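Long-range contacts in multicopper oxidase (Uncultured bacterium, PDB 4E9X), which probably oxidises phenolic or similar substrates at a type 1 copper and passes the electrons to a copper cluster between subunits, where dioxygen is reduced to water: residues A[174-185]-A[266-276]; A[202-212]-A[223-231]. All blocks are in the same frame, centred on the assembly; numbering follows the deposited sequence. Where two conformers were deposited one is given.

Contact 1 of 2, residues A[174-185]-A[266-276]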
loop_
_atom_site.group_PDB
_atom_site.type_symbol
_atom_site.label_atom_id
_atom_site.label_comp_id
_atom_site.label_asym_id
_atom_site.label_seq_id
_atom_site.Cartn_x
_atom_site.Cartn_y
_atom_site.Cartn_z
ATOM N N SER A 174 -12.754 -17.483 5.667
ATOM C CA SER A 174 -13.364 -16.677 4.614
ATOM C C SER A 174 -14.886 -16.621 4.821
ATOM O O SER A 174 -15.509 -17.677 5.053
ATOM C CB SER A 174 -12.999 -17.345 3.285
ATOM O OG SER A 174 -13.685 -16.758 2.160
ATOM N N PHE A 175 -15.474 -15.432 4.755
ATOM C CA PHE A 175 -16.905 -15.273 4.867
ATOM C C PHE A 175 -17.612 -16.250 3.934
ATOM O O PHE A 175 -17.218 -16.345 2.762
ATOM C CB PHE A 175 -17.247 -13.820 4.479
ATOM C CG PHE A 175 -18.752 -13.552 4.623
ATOM C CD1 PHE A 175 -19.269 -13.100 5.831
ATOM C CD2 PHE A 175 -19.615 -13.761 3.567
ATOM C CE1 PHE A 175 -20.647 -12.895 5.977
ATOM C CE2 PHE A 175 -20.974 -13.570 3.721
ATOM C CZ PHE A 175 -21.510 -13.143 4.922
ATOM N N PRO A 176 -18.682 -16.951 4.335
ATOM C CA PRO A 176 -19.432 -16.782 5.589
ATOM C C PRO A 176 -18.961 -17.527 6.823
ATOM O O PRO A 176 -19.669 -17.516 7.830
ATOM C CB PRO A 176 -20.807 -17.362 5.208
ATOM C CG PRO A 176 -20.441 -18.492 4.297
ATOM C CD PRO A 176 -19.317 -17.906 3.417
ATOM N N LEU A 177 -17.789 -18.140 6.739
ATOM C CA LEU A 177 -17.247 -18.942 7.857
ATOM C C LEU A 177 -16.555 -18.094 8.899
ATOM O O LEU A 177 -16.138 -18.615 9.944
ATOM C CB LEU A 177 -16.319 -20.041 7.361
ATOM C CG LEU A 177 -16.977 -21.074 6.424
ATOM C CD1 LEU A 177 -15.972 -22.184 6.090
ATOM C CD2 LEU A 177 -18.267 -21.614 7.032
ATOM N N THR A 178 -16.400 -16.804 8.665
ATOM C CA THR A 178 -15.980 -15.878 9.716
ATOM C C THR A 178 -17.108 -15.763 10.741
ATOM O O THR A 178 -18.153 -16.393 10.632
ATOM C CB THR A 178 -15.637 -14.517 9.081
ATOM O OG1 THR A 178 -16.774 -14.197 8.283
ATOM C CG2 THR A 178 -14.435 -14.575 8.170
ATOM N N GLN A 179 -16.887 -14.946 11.765
ATOM C CA GLN A 179 -17.878 -14.755 12.845
ATOM C C GLN A 179 -18.104 -13.255 13.025
ATOM O O GLN A 179 -17.186 -12.448 12.775
ATOM C CB GLN A 179 -17.321 -15.318 14.165
ATOM C CG GLN A 179 -17.197 -16.837 14.110
ATOM C CD GLN A 179 -18.499 -17.517 14.461
ATOM O OE1 GLN A 179 -19.394 -16.878 15.000
ATOM N NE2 GLN A 179 -18.572 -18.795 14.124
ATOM N N PRO A 180 -19.261 -12.893 13.511
ATOM C CA PRO A 180 -19.542 -11.489 13.793
ATOM C C PRO A 180 -18.763 -10.986 14.982
ATOM O O PRO A 180 -18.340 -11.728 15.880
ATOM C CB PRO A 180 -21.069 -11.496 14.143
ATOM C CG PRO A 180 -21.345 -12.914 14.624
ATOM C CD PRO A 180 -20.411 -13.784 13.798
ATOM N N LEU A 181 -18.597 -9.666 14.996
ATOM C CA LEU A 181 -17.992 -8.911 16.110
ATOM C C LEU A 181 -19.181 -8.324 16.866
ATOM O O LEU A 181 -19.807 -7.334 16.424
ATOM C CB LEU A 181 -17.025 -7.873 15.543
ATOM C CG LEU A 181 -15.967 -7.241 16.432
ATOM C CD1 LEU A 181 -14.972 -6.408 15.622
ATOM C CD2 LEU A 181 -16.604 -6.384 17.514
ATOM N N ARG A 182 -19.558 -8.961 17.993
ATOM C CA ARG A 182 -20.764 -8.581 18.724
ATOM C C ARG A 182 -20.436 -7.559 19.792
ATOM O O ARG A 182 -19.527 -7.771 20.616
ATOM C CB ARG A 182 -21.470 -9.817 19.342
ATOM C CG ARG A 182 -22.021 -10.693 18.212
ATOM C CD ARG A 182 -22.953 -11.765 18.771
ATOM N NE ARG A 182 -23.553 -12.534 17.715
ATOM C CZ ARG A 182 -24.207 -13.663 17.892
ATOM N NH1 ARG A 182 -24.326 -14.202 19.082
ATOM N NH2 ARG A 182 -24.733 -14.310 16.839
ATOM N N VAL A 183 -21.162 -6.455 19.756
ATOM C CA VAL A 183 -20.959 -5.334 20.696
ATOM C C VAL A 183 -22.291 -4.935 21.261
ATOM O O VAL A 183 -23.345 -5.348 20.789
ATOM C CB VAL A 183 -20.304 -4.117 20.010
ATOM C CG1 VAL A 183 -18.942 -4.571 19.410
ATOM C CG2 VAL A 183 -21.225 -3.516 18.953
ATOM N N LYS A 184 -22.252 -4.070 22.272
ATOM C CA LYS A 184 -23.458 -3.368 22.711
ATOM C C LYS A 184 -23.114 -1.883 22.801
ATOM O O LYS A 184 -21.960 -1.475 22.917
ATOM C CB LYS A 184 -24.031 -3.892 24.027
ATOM C CG LYS A 184 -23.136 -3.560 25.207
ATOM C CD LYS A 184 -23.833 -4.077 26.474
ATOM C CE LYS A 184 -23.135 -3.586 27.716
ATOM N NZ LYS A 184 -23.940 -3.965 28.943
ATOM N N LYS A 185 -24.155 -1.050 22.730
ATOM C CA LYS A 185 -23.951 0.396 22.743
ATOM C C LYS A 185 -23.155 0.823 23.948
ATOM O O LYS A 185 -23.466 0.359 25.059
ATOM C CB LYS A 185 -25.321 1.129 22.699
ATOM C CG LYS A 185 -25.094 2.626 22.416
ATOM C CD LYS A 185 -26.415 3.390 22.501
ATOM C CE LYS A 185 -26.189 4.854 22.086
ATOM N NZ LYS A 185 -27.437 5.654 22.290
ATOM N N PRO A 266 -20.173 -13.597 -2.286
ATOM C CA PRO A 266 -19.215 -12.983 -1.392
ATOM C C PRO A 266 -18.327 -14.042 -0.748
ATOM O O PRO A 266 -18.648 -15.217 -0.724
ATOM C CB PRO A 266 -20.075 -12.344 -0.313
ATOM C CG PRO A 266 -21.285 -13.188 -0.248
ATOM C CD PRO A 266 -21.467 -13.874 -1.600
ATOM N N GLY A 267 -17.207 -13.491 -0.266
ATOM C CA GLY A 267 -16.248 -14.337 0.426
ATOM C C GLY A 267 -15.210 -13.384 0.977
ATOM O O GLY A 267 -15.280 -12.171 0.768
ATOM N N GLY A 268 -14.236 -13.952 1.707
ATOM C CA GLY A 268 -13.100 -13.137 2.052
ATOM C C GLY A 268 -13.141 -12.581 3.443
ATOM O O GLY A 268 -13.865 -13.095 4.329
ATOM N N PRO A 269 -12.338 -11.564 3.750
ATOM C CA PRO A 269 -12.232 -11.036 5.129
ATOM C C PRO A 269 -13.362 -10.072 5.386
ATOM O O PRO A 269 -13.229 -8.846 5.212
ATOM C CB PRO A 269 -10.830 -10.362 5.155
ATOM C CG PRO A 269 -10.216 -10.684 3.829
ATOM C CD PRO A 269 -11.358 -10.881 2.849
ATOM N N ILE A 270 -14.491 -10.663 5.776
ATOM C CA ILE A 270 -15.700 -9.905 6.078
ATOM C C ILE A 270 -16.228 -10.320 7.457
ATOM O O ILE A 270 -16.375 -11.532 7.675
ATOM C CB ILE A 270 -16.805 -10.178 5.040
ATOM C CG1 ILE A 270 -16.376 -9.889 3.614
ATOM C CG2 ILE A 270 -18.092 -9.431 5.443
ATOM C CD1 ILE A 270 -17.369 -10.331 2.548
ATOM N N THR A 271 -16.547 -9.363 8.314
ATOM C CA THR A 271 -17.325 -9.623 9.501
ATOM C C THR A 271 -18.451 -8.591 9.546
ATOM O O THR A 271 -18.583 -7.772 8.608
ATOM C CB THR A 271 -16.442 -9.624 10.763
ATOM O OG1 THR A 271 -17.291 -9.943 11.903
ATOM C CG2 THR A 271 -15.777 -8.289 11.011
ATOM N N VAL A 272 -19.275 -8.665 10.586
ATOM C CA VAL A 272 -20.339 -7.666 10.804
ATOM C C VAL A 272 -20.224 -7.233 12.252
ATOM O O VAL A 272 -20.132 -8.103 13.166
ATOM C CB VAL A 272 -21.719 -8.286 10.560
ATOM C CG1 VAL A 272 -22.840 -7.292 10.801
ATOM C CG2 VAL A 272 -21.800 -8.849 9.161
ATOM N N ILE A 273 -20.198 -5.923 12.478
ATOM C CA ILE A 273 -20.358 -5.368 13.832
ATOM C C ILE A 273 -21.838 -5.471 14.113
ATOM O O ILE A 273 -22.636 -4.697 13.536
ATOM C CB ILE A 273 -19.852 -3.935 13.906
ATOM C CG1 ILE A 273 -18.349 -3.890 13.461
ATOM C CG2 ILE A 273 -20.068 -3.410 15.299
ATOM C CD1 ILE A 273 -17.903 -2.481 13.135
ATOM N N GLU A 274 -22.214 -6.418 14.972
ATOM C CA GLU A 274 -23.616 -6.679 15.317
ATOM C C GLU A 274 -23.868 -6.085 16.681
ATOM O O GLU A 274 -23.274 -6.533 17.678
ATOM C CB GLU A 274 -23.845 -8.179 15.430
ATOM C CG GLU A 274 -23.862 -8.943 14.079
ATOM C CD GLU A 274 -24.146 -10.405 14.307
ATOM O OE1 GLU A 274 -24.179 -10.884 15.472
ATOM O OE2 GLU A 274 -24.294 -11.113 13.300
ATOM N N TYR A 275 -24.760 -5.099 16.759
ATOM C CA TYR A 275 -25.102 -4.586 18.092
ATOM C C TYR A 275 -26.228 -5.417 18.724
ATOM O O TYR A 275 -27.234 -5.772 18.058
ATOM C CB TYR A 275 -25.560 -3.140 18.059
ATOM C CG TYR A 275 -24.489 -2.060 17.882
ATOM C CD1 TYR A 275 -23.777 -1.913 16.672
ATOM C CD2 TYR A 275 -24.253 -1.177 18.907
ATOM C CE1 TYR A 275 -22.824 -0.899 16.566
ATOM C CE2 TYR A 275 -23.356 -0.150 18.806
ATOM C CZ TYR A 275 -22.624 -0.017 17.626
ATOM O OH TYR A 275 -21.754 1.028 17.522
ATOM N N ASP A 276 -26.030 -5.701 19.990
ATOM C CA ASP A 276 -26.964 -6.604 20.710
ATOM C C ASP A 276 -28.405 -6.135 20.623
ATOM O O ASP A 276 -29.301 -6.972 20.608
ATOM C CB ASP A 276 -26.549 -6.610 22.167
ATOM C CG ASP A 276 -25.310 -7.479 22.509
ATOM O OD1 ASP A 276 -24.931 -8.325 21.660
ATOM O OD2 ASP A 276 -24.759 -7.344 23.609
HETATM O O HOH W 1 -25.429 -13.403 14.167
#
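R182 and E274 extend side by side from the same face of a parallel strand pair, pointing the same way, with guanidinium and carboxylate nearly coplanar at 21°. NE of R182 reaches OE1 of E274 at 2.9 Å in a salt bridge that meets the oxygen nearly along its C-O axis. One water closes the pair, accepting from R182 NH2 and donating to E274 OE2, which is also hydrogen-bonded to Y284. The carboxylate lies against the proline ring of P180, with E274 CD 3.3 Å from P180 CB.

L181, V183, I273 and Y275 point to the opposite face, where the packing is mostly apolar. With chi1 at -58°, V183 CG2 sits between its own backbone N and carbonyl carbon and is set squarely over the Y275 ring, 3.6 Å from the centroid and 6° off the normal, a CH-pi contact. The same methyl packs on I273 CG2.

Toward the loop end, side-chain hydroxyls take over much of the pairing. T271 OG1 donates to Q179 O at 2.7 Å, and T178 OG1 donates to I270 O almost in line with the carbonyl. F175 lays CB and the near part of its ring on I270, its N gives a nearly straight bond to G268 O, and S174 OG receives G268 N at 2.9 Å.

Backbone bonds from L181 N to V272 O through D276 N to V183 O complete a parallel ladder. It adds 181-183 as an outermost strand beside 270-275 in one sheet of the second cupredoxin-like domain, the Greek-key beta-sandwich unit of multicopper oxidases.

Contact 2 of 2, residues A[202-212]-A[223-231]. With CU (copper (II) ion), chain G; CU (copper (II) ion), chain F.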
loop_
_atom_site.group_PDB
_atom_site.type_symbol
_atom_site.label_atom_id
_atom_site.label_comp_id
_atom_site.label_asym_id
_atom_site.label_seq_id
_atom_site.Cartn_x
_atom_site.Cartn_y
_atom_site.Cartn_z
ATOM N N ALA A 202 -7.393 -3.540 2.834
ATOM C CA ALA A 202 -7.861 -2.179 3.122
ATOM C C ALA A 202 -9.079 -2.311 4.033
ATOM O O ALA A 202 -10.189 -2.514 3.603
ATOM C CB ALA A 202 -8.173 -1.467 1.814
ATOM N N MET A 203 -8.881 -2.300 5.337
ATOM C CA MET A 203 -9.951 -2.697 6.279
ATOM C C MET A 203 -10.874 -1.504 6.542
ATOM O O MET A 203 -10.443 -0.462 7.059
ATOM C CB MET A 203 -9.294 -3.168 7.581
ATOM C CG MET A 203 -8.365 -4.374 7.352
ATOM S SD MET A 203 -9.116 -5.790 6.505
ATOM C CE MET A 203 -10.437 -6.300 7.617
ATOM N N HIS A 204 -12.128 -1.678 6.178
ATOM C CA HIS A 204 -13.137 -0.600 6.256
ATOM C C HIS A 204 -14.275 -0.972 7.216
ATOM O O HIS A 204 -14.920 -2.025 7.016
ATOM C CB HIS A 204 -13.703 -0.376 4.876
ATOM C CG HIS A 204 -14.882 0.531 4.808
ATOM N ND1 HIS A 204 -14.934 1.793 5.434
ATOM C CD2 HIS A 204 -16.079 0.383 4.205
ATOM C CE1 HIS A 204 -16.161 2.337 5.181
ATOM N NE2 HIS A 204 -16.854 1.484 4.437
ATOM N N SER A 205 -14.523 -0.093 8.166
ATOM C CA SER A 205 -15.643 -0.287 9.100
ATOM C C SER A 205 -16.850 0.533 8.646
ATOM O O SER A 205 -16.813 1.766 8.665
ATOM C CB SER A 205 -15.264 0.134 10.500
ATOM O OG SER A 205 -14.698 1.444 10.531
ATOM N N HIS A 206 -17.968 -0.103 8.301
ATOM C CA HIS A 206 -19.193 0.670 8.083
ATOM C C HIS A 206 -19.678 1.220 9.445
ATOM O O HIS A 206 -19.419 0.636 10.504
ATOM C CB HIS A 206 -20.294 -0.201 7.477
ATOM C CG HIS A 206 -20.058 -0.637 6.053
ATOM N ND1 HIS A 206 -21.138 -0.716 5.177
ATOM C CD2 HIS A 206 -18.993 -0.975 5.338
ATOM C CE1 HIS A 206 -20.683 -1.154 3.962
ATOM N NE2 HIS A 206 -19.355 -1.293 4.057
ATOM N N GLY A 207 -20.393 2.333 9.343
ATOM C CA GLY A 207 -21.112 2.860 10.512
ATOM C C GLY A 207 -20.284 3.620 11.499
ATOM O O GLY A 207 -20.837 4.156 12.495
ATOM N N HIS A 208 -18.943 3.623 11.352
ATOM C CA HIS A 208 -18.027 4.105 12.390
ATOM C C HIS A 208 -16.738 4.559 11.741
ATOM O O HIS A 208 -16.276 4.023 10.758
ATOM C CB HIS A 208 -17.604 2.941 13.329
ATOM C CG HIS A 208 -18.758 2.204 13.974
ATOM N ND1 HIS A 208 -19.514 1.291 13.257
ATOM C CD2 HIS A 208 -19.308 2.276 15.230
ATOM C CE1 HIS A 208 -20.482 0.849 14.059
ATOM N NE2 HIS A 208 -20.361 1.414 15.247
ATOM N N ASP A 209 -16.116 5.578 12.354
ATOM C CA ASP A 209 -14.699 5.832 12.107
ATOM C C ASP A 209 -13.856 5.083 13.140
ATOM O O ASP A 209 -14.299 4.782 14.235
ATOM C CB ASP A 209 -14.454 7.347 12.199
ATOM C CG ASP A 209 -15.091 8.043 11.018
ATOM O OD1 ASP A 209 -14.852 7.585 9.864
ATOM O OD2 ASP A 209 -15.810 9.018 11.231
ATOM N N MET A 210 -12.627 4.802 12.725
ATOM C CA MET A 210 -11.636 4.204 13.576
ATOM C C MET A 210 -10.605 5.273 13.957
ATOM O O MET A 210 -10.114 6.038 13.116
ATOM C CB MET A 210 -10.872 3.113 12.819
ATOM C CG MET A 210 -11.776 1.890 12.562
ATOM S SD MET A 210 -11.007 0.685 11.446
ATOM C CE MET A 210 -11.288 1.431 9.838
ATOM N N LEU A 211 -10.233 5.347 15.217
ATOM C CA LEU A 211 -9.126 6.189 15.646
ATOM C C LEU A 211 -7.869 5.323 15.642
ATOM O O LEU A 211 -7.778 4.395 16.454
ATOM C CB LEU A 211 -9.370 6.747 17.050
ATOM C CG LEU A 211 -8.229 7.653 17.543
ATOM C CD1 LEU A 211 -8.087 8.910 16.669
ATOM C CD2 LEU A 211 -8.450 8.045 19.003
ATOM N N VAL A 212 -6.959 5.598 14.720
ATOM C CA VAL A 212 -5.692 4.842 14.619
ATOM C C VAL A 212 -4.754 5.364 15.710
ATOM O O VAL A 212 -4.329 6.526 15.686
ATOM C CB VAL A 212 -5.085 5.008 13.224
ATOM C CG1 VAL A 212 -3.807 4.164 13.180
ATOM C CG2 VAL A 212 -6.066 4.620 12.106
ATOM N N PRO A 223 -2.382 10.525 16.689
ATOM C CA PRO A 223 -3.402 9.581 16.222
ATOM C C PRO A 223 -4.299 10.262 15.212
ATOM O O PRO A 223 -4.450 11.495 15.184
ATOM C CB PRO A 223 -4.152 9.209 17.495
ATOM C CG PRO A 223 -3.860 10.287 18.477
ATOM C CD PRO A 223 -2.471 10.789 18.152
ATOM N N TYR A 224 -4.938 9.479 14.343
ATOM C CA TYR A 224 -5.785 10.058 13.326
ATOM C C TYR A 224 -6.943 9.140 13.051
ATOM O O TYR A 224 -6.861 7.913 13.176
ATOM C CB TYR A 224 -4.969 10.311 12.018
ATOM C CG TYR A 224 -4.392 9.026 11.422
ATOM C CD1 TYR A 224 -5.066 8.324 10.430
ATOM C CD2 TYR A 224 -3.165 8.542 11.889
ATOM C CE1 TYR A 224 -4.530 7.151 9.896
ATOM C CE2 TYR A 224 -2.602 7.382 11.376
ATOM C CZ TYR A 224 -3.314 6.705 10.384
ATOM O OH TYR A 224 -2.745 5.551 9.884
ATOM N N TYR A 225 -8.056 9.744 12.621
ATOM C CA TYR A 225 -9.228 8.974 12.229
ATOM C C TYR A 225 -9.141 8.465 10.805
ATOM O O TYR A 225 -8.563 9.106 9.909
ATOM C CB TYR A 225 -10.467 9.862 12.360
ATOM C CG TYR A 225 -10.892 10.120 13.793
ATOM C CD1 TYR A 225 -11.518 9.099 14.533
ATOM C CD2 TYR A 225 -10.655 11.371 14.339
ATOM C CE1 TYR A 225 -11.919 9.324 15.840
ATOM C CE2 TYR A 225 -11.065 11.596 15.652
ATOM C CZ TYR A 225 -11.681 10.592 16.395
ATOM O OH TYR A 225 -12.051 10.902 17.709
ATOM N N ALA A 226 -9.745 7.323 10.572
ATOM C CA ALA A 226 -9.836 6.681 9.274
ATOM C C ALA A 226 -11.109 5.868 9.209
ATOM O O ALA A 226 -11.519 5.344 10.259
ATOM C CB ALA A 226 -8.643 5.751 9.062
ATOM N N ASP A 227 -11.681 5.744 8.025
ATOM C CA ASP A 227 -12.702 4.697 7.857
ATOM C C ASP A 227 -12.141 3.501 7.092
ATOM O O ASP A 227 -12.795 2.444 7.094
ATOM C CB ASP A 227 -13.968 5.295 7.219
ATOM C CG ASP A 227 -13.832 5.774 5.792
ATOM O OD1 ASP A 227 -13.236 5.100 4.921
ATOM O OD2 ASP A 227 -14.370 6.855 5.506
ATOM N N THR A 228 -10.931 3.610 6.522
ATOM C CA THR A 228 -10.303 2.502 5.784
ATOM C C THR A 228 -8.820 2.512 6.138
ATOM O O THR A 228 -8.121 3.506 5.948
ATOM C CB THR A 228 -10.492 2.701 4.268
ATOM O OG1 THR A 228 -11.900 2.753 3.961
ATOM C CG2 THR A 228 -9.892 1.536 3.442
ATOM N N VAL A 229 -8.325 1.389 6.693
ATOM C CA VAL A 229 -6.941 1.323 7.121
ATOM C C VAL A 229 -6.223 0.277 6.288
ATOM O O VAL A 229 -6.601 -0.918 6.298
ATOM C CB VAL A 229 -6.879 0.902 8.613
ATOM C CG1 VAL A 229 -5.444 0.649 9.042
ATOM C CG2 VAL A 229 -7.515 1.978 9.522
ATOM N N LEU A 230 -5.184 0.682 5.574
ATOM C CA LEU A 230 -4.417 -0.226 4.721
ATOM C C LEU A 230 -3.388 -0.972 5.567
ATOM O O LEU A 230 -2.580 -0.344 6.257
ATOM C CB LEU A 230 -3.672 0.560 3.640
ATOM C CG LEU A 230 -2.983 -0.291 2.574
ATOM C CD1 LEU A 230 -4.069 -1.029 1.779
ATOM C CD2 LEU A 230 -2.097 0.579 1.666
ATOM N N VAL A 231 -3.466 -2.309 5.484
ATOM C CA VAL A 231 -2.568 -3.153 6.265
ATOM C C VAL A 231 -1.781 -4.035 5.310
ATOM O O VAL A 231 -2.383 -4.743 4.506
ATOM C CB VAL A 231 -3.416 -4.044 7.207
ATOM C CG1 VAL A 231 -2.525 -4.919 8.080
ATOM C CG2 VAL A 231 -4.386 -3.200 8.052
HETATM CU CU CU G . -18.483 1.718 3.661
HETATM CU CU CU F . -18.549 -2.132 2.510
#
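H204 bridges a copper ion and the facing strand: NE2 binds copper at 1.8 Å, while ND1, on the other side of the ring, donates to D227 O at 2.8 Å. D227 O lies in the imidazole plane, although ND1 stands 52° above the carbonyl plane. This carbonyl also takes S205 N, a second bond that helps to fix it and thus the rotation of the ring. H206 NE2 binds a second copper at 1.9 Å; H60 and H106 of a neighbouring subunit are further ligands of the two ions.

Behind this shell, D227 OD1 accepts from T228 OG1, and the carboxylate is also held by H62 and, through a salt bridge, R236 of the neighbouring subunit. M210 CE, its chain bent at chi3, comes 3.8 Å from V229 CG2. Farther out, L211 CD1 lies over the face of Y225, a CH-pi contact, and V212 lies over the Y224 ring, CB 3.9 Å from its centroid. A serine in place of Y224 would probably leave the V212 methyls without this aromatic cover and open a gap beside them.

M203 pairs with V229 in one antiparallel ladder, and M210 with A226 in another. Strand 201-205 lies between 248-253 and edge strand 228-231, whereas 210-215 lies between 236-243 and 218-226 in the other sheet.

Contacts 1 and 2 have centres about 16 Å apart and share one sheet: strand 270-275 of contact 1 and strand 201-205 of contact 2 flank strand 248-253 on its two sides. They touch directly where Y275 OH meets H208 NE2 at 2.7 Å, probably a hydrogen bond, and where I273 CD1 packs 4.1 Å from H208 ND1. Contact 2 supplies H204 and H206 to the copper cluster, which also draws ligands from elsewhere in the chain and from a neighbouring subunit. Contact 1 contributes no ligand to it, the I270 side chain being about 8 Å from a copper ion. In sequence, both segments of contact 2 fall in the interval between 174-185 and 266-276.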